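Local coordinates for protein N-terminal acetyltransferase B complex subunit MDM20 (Candida albicans, PDB 5K04) that serves as the non-catalytic subunit of the NatB N-terminal acetyltransferase complex and probably scaffolds its catalytic partner, at residues Q421-D426 / G660-N665; Y448-N453 / I565-N570; K706-Q711 / S738-V743. One frame throughout, in Å; residues are numbered along the deposited sequence.

Interaction 1: residues Q421-D426 / G660-N665; sequences QLNTND and GELTQN
Asn-423 and Thr-663 form the tight centre of this contact. The amide oxygen of Asn-423 lies over the first turn of helix 661-682 and takes two hydrogen bonds from one residue: Thr-663 OG1 gives the shorter, 2.6 Å to Asn-423 OD1, only 17° from the carbonyl plane, while Thr-663 N approaches Asn-423 OD1 from above that plane at 3.0 Å. A chi1 of 49° sets the threonine hydroxyl between its own backbone N and carbonyl carbon, so that the hydroxyl and the backbone N-H of Thr-663 converge on Asn-423 OD1. The methyl Thr-663 CG2 lies against the same side-chain amide, 3.6 Å from Asn-423 CG. Beside this grip the backbones touch directly, with Gly-660 CA 3.3 Å from Leu-422 O, and Gly-660 N donates to Gln-421 O at 2.8 Å.

Toward Gln-421 and Glu-661 the contact is looser. The Gln-421 side chain turns away to bond Asp-566 O and Lys-417 O, and on the solvent side Glu-661 OE1 is hydrogen-bonded to Ser-659 OG. The other end of the Asn-423 amide is also held, since its ND2 donates to Gln-711 OE1. This pattern of acceptor and donor bonds fits one orientation of the buried amide and probably fixes its rotation, while Asn-423 OD1 satisfies a Thr-663 N-H that otherwise has at most a weak bond within the helix's first turn.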
# COMPACT_ATOMS: atom_id res chain seq x y z
N GLN A 421 -21.85 7.52 -0.61
CA GLN A 421 -23.03 7.48 0.26
C GLN A 421 -24.33 7.35 -0.53
O GLN A 421 -25.38 7.10 0.07
CB GLN A 421 -23.12 8.75 1.11
CG GLN A 421 -21.88 9.07 1.91
CD GLN A 421 -21.48 7.91 2.80
OE1 GLN A 421 -22.24 7.47 3.65
NE2 GLN A 421 -20.27 7.39 2.57
N LEU A 422 -24.29 7.55 -1.83
CA LEU A 422 -25.46 7.62 -2.69
C LEU A 422 -25.40 6.48 -3.71
O LEU A 422 -24.43 5.72 -3.76
CB LEU A 422 -25.54 8.97 -3.39
CG LEU A 422 -25.54 10.20 -2.49
CD1 LEU A 422 -25.44 11.48 -3.34
CD2 LEU A 422 -26.77 10.22 -1.56
N ASN A 423 -26.47 6.38 -4.50
CA ASN A 423 -26.55 5.46 -5.62
C ASN A 423 -25.99 6.06 -6.91
O ASN A 423 -26.26 5.54 -8.00
CB ASN A 423 -27.99 4.98 -5.81
CG ASN A 423 -28.50 4.23 -4.60
OD1 ASN A 423 -27.92 3.21 -4.18
ND2 ASN A 423 -29.58 4.72 -4.02
N THR A 424 -25.21 7.13 -6.78
CA THR A 424 -24.54 7.80 -7.90
C THR A 424 -23.22 7.10 -8.24
O THR A 424 -22.14 7.70 -8.30
CB THR A 424 -24.29 9.26 -7.53
OG1 THR A 424 -23.57 9.31 -6.29
CG2 THR A 424 -25.60 9.98 -7.34
N ASN A 425 -23.32 5.79 -8.49
CA ASN A 425 -22.12 4.95 -8.61
C ASN A 425 -21.37 5.22 -9.91
O ASN A 425 -20.20 4.83 -10.04
CB ASN A 425 -22.55 3.50 -8.50
CG ASN A 425 -23.51 3.27 -7.33
OD1 ASN A 425 -23.30 3.77 -6.22
ND2 ASN A 425 -24.59 2.54 -7.60
N ASP A 426 -22.02 5.95 -10.81
CA ASP A 426 -21.53 6.37 -12.12
C ASP A 426 -20.31 7.29 -12.03
O ASP A 426 -19.52 7.35 -12.98
CB ASP A 426 -22.71 7.11 -12.79
CG ASP A 426 -22.83 6.84 -14.22
OD1 ASP A 426 -21.83 7.00 -14.94
OD2 ASP A 426 -23.95 6.49 -14.64
N GLY A 660 -26.72 4.72 -0.72
CA GLY A 660 -26.04 3.82 -1.64
C GLY A 660 -26.25 2.34 -1.35
O GLY A 660 -25.98 1.52 -2.23
N GLU A 661 -26.70 1.98 -0.14
CA GLU A 661 -26.97 0.58 0.17
C GLU A 661 -27.99 -0.03 -0.76
O GLU A 661 -28.04 -1.26 -0.88
CB GLU A 661 -27.51 0.39 1.58
CG GLU A 661 -26.66 0.89 2.68
CD GLU A 661 -27.49 1.11 3.92
OE1 GLU A 661 -27.75 2.28 4.26
OE2 GLU A 661 -27.94 0.10 4.50
N LEU A 662 -28.86 0.79 -1.36
CA LEU A 662 -29.87 0.25 -2.25
C LEU A 662 -29.23 -0.44 -3.45
O LEU A 662 -29.55 -1.59 -3.77
CB LEU A 662 -30.82 1.37 -2.70
CG LEU A 662 -31.82 0.93 -3.75
CD1 LEU A 662 -32.75 -0.14 -3.18
CD2 LEU A 662 -32.61 2.12 -4.23
N THR A 663 -28.29 0.24 -4.12
CA THR A 663 -27.67 -0.37 -5.29
C THR A 663 -26.61 -1.40 -4.90
O THR A 663 -26.37 -2.34 -5.66
CB THR A 663 -27.10 0.70 -6.21
OG1 THR A 663 -26.31 1.64 -5.47
CG2 THR A 663 -28.24 1.43 -6.92
N GLN A 664 -26.00 -1.25 -3.72
CA GLN A 664 -25.10 -2.29 -3.23
C GLN A 664 -25.85 -3.62 -3.05
O GLN A 664 -25.41 -4.67 -3.54
CB GLN A 664 -24.47 -1.86 -1.91
CG GLN A 664 -23.37 -0.84 -2.01
CD GLN A 664 -22.69 -0.67 -0.66
OE1 GLN A 664 -23.23 -0.03 0.25
NE2 GLN A 664 -21.51 -1.28 -0.50
N ASN A 665 -26.95 -3.60 -2.28
CA ASN A 665 -27.71 -4.82 -2.04
C ASN A 665 -28.33 -5.35 -3.33
O ASN A 665 -28.36 -6.56 -3.56
CB ASN A 665 -28.82 -4.56 -1.01
CG ASN A 665 -28.29 -4.18 0.35
OD1 ASN A 665 -27.16 -4.51 0.72
ND2 ASN A 665 -29.13 -3.48 1.11

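Interaction 2: residues Y448-N453 / I565-N570; sequences YLTTTN and IDVPVN
Thr-450 and Val-567 meet where two loops pass each other, and the contact is made by van der Waals packing. Among the apolar contacts, the two methyls of Val-567 divide the work. CG1, anti to the backbone N (chi1 175°), rests beside the threonine, 4.0 Å from Thr-450 CB. CG2 reaches the ring of Tyr-448, obliquely and rather distantly, at 4.2 Å from Tyr-448 CD1. Farther along, the Thr-451 side chain crosses that of Pro-568 at about a right angle, its CG2 methyl meeting the corner of the ring 3.7 Å from Pro-568 CG.

A second group sets methyls against oxygens. Thr-450 CG2 lies 3.6 Å from Pro-568 O, and Thr-450 OG1 has Val-569 CG1 at 3.8 Å and Val-567 CG1 at 3.9 Å. That hydroxyl finds its hydrogen-bond partner in its own loop, at Tyr-447 O.

The hydrogen bonds run within each loop. Thr-452 N bonds Leu-449 O at 3.0 Å, closing a type I beta turn, and Val-569 N bonds Val-567 O around Pro-568. Lys-514 NZ, which donates to both Thr-450 O and Thr-452 O, ties the first loop to helix 506-521. The arrangement joins a type I turn leading toward helix 456-485 to an inverse gamma turn centred on Pro-568, just ahead of the Asn-570 N-cap of helix 571-584: two inter-helix loops abutting within an all-helical fold.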
# COMPACT_ATOMS: atom_id res chain seq x y z
N TYR A 448 -11.93 3.23 -2.60
CA TYR A 448 -12.76 4.35 -3.03
C TYR A 448 -13.69 3.97 -4.18
O TYR A 448 -14.68 4.66 -4.41
CB TYR A 448 -11.88 5.55 -3.47
CG TYR A 448 -11.38 6.42 -2.33
CD1 TYR A 448 -12.20 7.38 -1.74
CD2 TYR A 448 -10.09 6.27 -1.84
CE1 TYR A 448 -11.75 8.18 -0.68
CE2 TYR A 448 -9.63 7.04 -0.79
CZ TYR A 448 -10.46 8.00 -0.21
OH TYR A 448 -9.98 8.76 0.82
N LEU A 449 -13.39 2.88 -4.89
CA LEU A 449 -14.22 2.40 -5.99
C LEU A 449 -15.22 1.34 -5.55
O LEU A 449 -15.90 0.75 -6.40
CB LEU A 449 -13.32 1.85 -7.09
CG LEU A 449 -12.25 2.81 -7.65
CD1 LEU A 449 -11.21 2.04 -8.45
CD2 LEU A 449 -12.90 3.90 -8.52
N THR A 450 -15.34 1.10 -4.24
CA THR A 450 -16.18 0.04 -3.70
C THR A 450 -17.58 0.03 -4.32
O THR A 450 -18.09 -1.03 -4.71
CB THR A 450 -16.25 0.19 -2.18
OG1 THR A 450 -14.94 0.01 -1.61
CG2 THR A 450 -17.24 -0.80 -1.55
N THR A 451 -18.22 1.20 -4.41
CA THR A 451 -19.62 1.31 -4.83
C THR A 451 -19.80 1.52 -6.33
O THR A 451 -20.94 1.65 -6.79
CB THR A 451 -20.31 2.48 -4.09
OG1 THR A 451 -19.67 3.71 -4.47
CG2 THR A 451 -20.21 2.30 -2.58
N THR A 452 -18.71 1.56 -7.09
CA THR A 452 -18.82 1.75 -8.53
C THR A 452 -19.68 0.65 -9.16
O THR A 452 -19.70 -0.50 -8.70
CB THR A 452 -17.42 1.78 -9.17
OG1 THR A 452 -16.67 0.64 -8.74
CG2 THR A 452 -16.70 3.05 -8.73
N ASN A 453 -20.40 1.04 -10.24
CA ASN A 453 -21.42 0.28 -10.95
C ASN A 453 -20.80 -0.80 -11.84
O ASN A 453 -19.69 -0.63 -12.37
CB ASN A 453 -22.26 1.23 -11.81
CG ASN A 453 -21.41 2.11 -12.73
OD1 ASN A 453 -20.47 2.78 -12.28
ND2 ASN A 453 -21.72 2.08 -14.03
N ILE A 565 -18.74 10.27 7.80
CA ILE A 565 -19.11 9.24 6.85
C ILE A 565 -17.87 8.47 6.38
O ILE A 565 -16.74 8.98 6.37
CB ILE A 565 -19.84 9.85 5.64
CG1 ILE A 565 -18.92 10.82 4.91
CG2 ILE A 565 -21.11 10.58 6.07
CD1 ILE A 565 -19.22 10.90 3.47
N ASP A 566 -18.09 7.23 5.99
CA ASP A 566 -17.06 6.31 5.57
C ASP A 566 -17.43 5.75 4.20
O ASP A 566 -18.61 5.62 3.87
CB ASP A 566 -16.91 5.16 6.58
CG ASP A 566 -16.30 5.60 7.90
OD1 ASP A 566 -15.43 6.50 7.88
OD2 ASP A 566 -16.69 5.05 8.95
N VAL A 567 -16.42 5.43 3.39
CA VAL A 567 -16.71 4.54 2.26
C VAL A 567 -17.19 3.20 2.82
O VAL A 567 -16.61 2.67 3.78
CB VAL A 567 -15.49 4.39 1.35
CG1 VAL A 567 -15.74 3.35 0.24
CG2 VAL A 567 -15.12 5.75 0.72
N PRO A 568 -18.28 2.66 2.31
CA PRO A 568 -18.90 1.45 2.90
C PRO A 568 -18.25 0.15 2.45
O PRO A 568 -18.83 -0.68 1.72
CB PRO A 568 -20.35 1.57 2.43
CG PRO A 568 -20.29 2.35 1.16
CD PRO A 568 -19.16 3.33 1.33
N VAL A 569 -17.03 -0.07 2.92
CA VAL A 569 -16.33 -1.32 2.65
C VAL A 569 -16.98 -2.43 3.46
O VAL A 569 -17.58 -2.18 4.51
CB VAL A 569 -14.83 -1.20 2.98
CG1 VAL A 569 -14.15 -0.14 2.07
CG2 VAL A 569 -14.62 -0.90 4.47
N ASN A 570 -16.87 -3.66 2.96
CA ASN A 570 -17.37 -4.86 3.64
C ASN A 570 -16.36 -5.99 3.41
O ASN A 570 -16.42 -6.70 2.40
CB ASN A 570 -18.76 -5.25 3.16
CG ASN A 570 -19.42 -6.31 4.06
OD1 ASN A 570 -18.75 -6.94 4.87
ND2 ASN A 570 -20.72 -6.50 3.90

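Interaction 3: residues K706-Q711 / S738-V743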
# COMPACT_ATOMS: atom_id res chain seq x y z
N LYS A 706 -40.71 1.57 -7.90
CA LYS A 706 -40.44 2.93 -8.38
C LYS A 706 -39.32 3.61 -7.58
O LYS A 706 -39.43 4.76 -7.15
CB LYS A 706 -41.72 3.78 -8.36
CG LYS A 706 -42.82 3.28 -9.29
CD LYS A 706 -44.00 4.25 -9.36
CE LYS A 706 -45.00 3.83 -10.42
NZ LYS A 706 -46.23 4.69 -10.43
N LEU A 707 -38.21 2.88 -7.40
CA LEU A 707 -37.12 3.37 -6.56
C LEU A 707 -36.46 4.61 -7.16
O LEU A 707 -36.00 5.49 -6.43
CB LEU A 707 -36.10 2.26 -6.35
CG LEU A 707 -36.72 1.01 -5.73
CD1 LEU A 707 -35.79 -0.19 -5.80
CD2 LEU A 707 -37.12 1.33 -4.30
N VAL A 708 -36.40 4.69 -8.49
CA VAL A 708 -35.85 5.86 -9.17
C VAL A 708 -36.74 7.07 -8.94
O VAL A 708 -36.28 8.11 -8.46
CB VAL A 708 -35.68 5.55 -10.67
CG1 VAL A 708 -35.22 6.79 -11.42
CG2 VAL A 708 -34.68 4.42 -10.85
N GLN A 709 -38.03 6.96 -9.29
CA GLN A 709 -38.96 8.09 -9.20
C GLN A 709 -38.99 8.66 -7.80
O GLN A 709 -38.91 9.88 -7.60
CB GLN A 709 -40.38 7.66 -9.62
CG GLN A 709 -40.57 7.28 -11.08
CD GLN A 709 -40.07 5.88 -11.43
OE1 GLN A 709 -39.69 5.09 -10.57
NE2 GLN A 709 -40.06 5.58 -12.72
N ARG A 710 -39.11 7.79 -6.80
CA ARG A 710 -39.16 8.24 -5.42
C ARG A 710 -37.87 8.96 -5.02
O ARG A 710 -37.92 9.97 -4.31
CB ARG A 710 -39.45 7.04 -4.53
CG ARG A 710 -40.83 6.45 -4.87
CD ARG A 710 -41.07 5.05 -4.33
NE ARG A 710 -40.98 5.01 -2.88
CZ ARG A 710 -40.81 3.89 -2.19
NH1 ARG A 710 -40.73 2.73 -2.84
NH2 ARG A 710 -40.73 3.92 -0.87
N GLN A 711 -36.72 8.48 -5.49
CA GLN A 711 -35.47 9.19 -5.25
C GLN A 711 -35.46 10.55 -5.94
O GLN A 711 -35.02 11.55 -5.35
CB GLN A 711 -34.28 8.34 -5.71
CG GLN A 711 -33.81 7.31 -4.69
CD GLN A 711 -32.69 6.44 -5.24
OE1 GLN A 711 -31.50 6.69 -5.01
NE2 GLN A 711 -33.08 5.41 -5.99
N SER A 738 -27.71 9.92 -12.86
CA SER A 738 -26.81 8.84 -12.45
C SER A 738 -27.55 7.79 -11.64
O SER A 738 -27.32 6.59 -11.80
CB SER A 738 -25.64 9.41 -11.64
OG SER A 738 -24.86 8.36 -11.08
N ILE A 739 -28.41 8.23 -10.72
CA ILE A 739 -29.23 7.29 -9.96
C ILE A 739 -30.06 6.45 -10.91
O ILE A 739 -30.13 5.22 -10.79
CB ILE A 739 -30.11 8.03 -8.94
CG1 ILE A 739 -29.26 8.54 -7.78
CG2 ILE A 739 -31.25 7.15 -8.45
CD1 ILE A 739 -29.97 9.59 -6.95
N GLU A 740 -30.68 7.10 -11.90
CA GLU A 740 -31.53 6.41 -12.86
C GLU A 740 -30.74 5.36 -13.64
O GLU A 740 -31.07 4.17 -13.61
CB GLU A 740 -32.17 7.42 -13.81
CG GLU A 740 -33.02 6.79 -14.93
CD GLU A 740 -34.04 7.74 -15.54
OE1 GLU A 740 -34.10 8.92 -15.14
OE2 GLU A 740 -34.78 7.31 -16.44
N ASP A 741 -29.69 5.80 -14.33
CA ASP A 741 -28.88 4.90 -15.14
C ASP A 741 -28.37 3.71 -14.31
O ASP A 741 -28.45 2.56 -14.76
CB ASP A 741 -27.72 5.67 -15.76
CG ASP A 741 -28.18 6.75 -16.73
OD1 ASP A 741 -29.26 6.61 -17.33
OD2 ASP A 741 -27.45 7.76 -16.88
N CYS A 742 -27.86 3.96 -13.11
CA CYS A 742 -27.27 2.86 -12.35
C CYS A 742 -28.34 1.91 -11.82
O CYS A 742 -28.18 0.69 -11.88
CB CYS A 742 -26.37 3.41 -11.23
SG CYS A 742 -24.93 4.34 -11.77
N VAL A 743 -29.48 2.45 -11.37
CA VAL A 743 -30.54 1.60 -10.81
C VAL A 743 -31.25 0.81 -11.91
O VAL A 743 -31.56 -0.37 -11.73
CB VAL A 743 -31.54 2.44 -10.01
CG1 VAL A 743 -32.79 1.62 -9.68
CG2 VAL A 743 -30.91 2.94 -8.73
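The segments 707-711 of helix 707-717 and 738-743 of helix 729-747 run antiparallel, their axes 168° apart in direction and 9.6 Å from each other at closest approach, with Val-708 and Glu-740 facing at the nearest point of the backbones. Val-708 fills the middle of the interface. Its CG2 slides past the side chain of Val-743 to lie 3.6 Å from Val-743 CG1, while its CG1 touches the aliphatic root of the glutamate, 3.9 Å from Glu-740 CB. One turn on, the Ile-739 CG2 methyl sits over the flat face of the Gln-711 amide, 3.5 Å from both Gln-711 OE1 and Gln-711 NE2.

That amide is held from two ends. Gln-711 NE2 donates to Leu-707 O, one turn earlier in the same helix, at 3.0 Å, with the acceptor almost in the amide plane, and reaches this oxygen from the face opposite to Gln-711 N. With OE1 engaged by Asn-423, a buried polar group is satisfied against a hydrocarbon neighbour.

The pair packs against the start of helix 661-682: Leu-662 touches Leu-707 and Gln-711, Thr-663 touches Val-743, and Ile-715 of helix 707-717 continues the seam along Ile-739.

Overall arrangement
The three contacts form a continuous patch, interaction 1 lying about 9 Å from interaction 2 and 10 Å from interaction 3, centre to centre, while the latter two are 19 Å apart. Along the chain, interaction 2 is nested inside the largely helical stretch of chain closed by interaction 1, and interaction 3 follows near the C-terminus. The side-chain amides of Gln-421 and Asn-423 bridge to interactions 2 and 3 respectively, and Thr-424 and Asp-426 pack on Ser-738 of interaction 3. The loop between helices 409-419 and 429-434 thereby ties the loops of interaction 2 to helices 661-682, 707-717 and 729-747, bringing together parts of the subunit far apart in sequence.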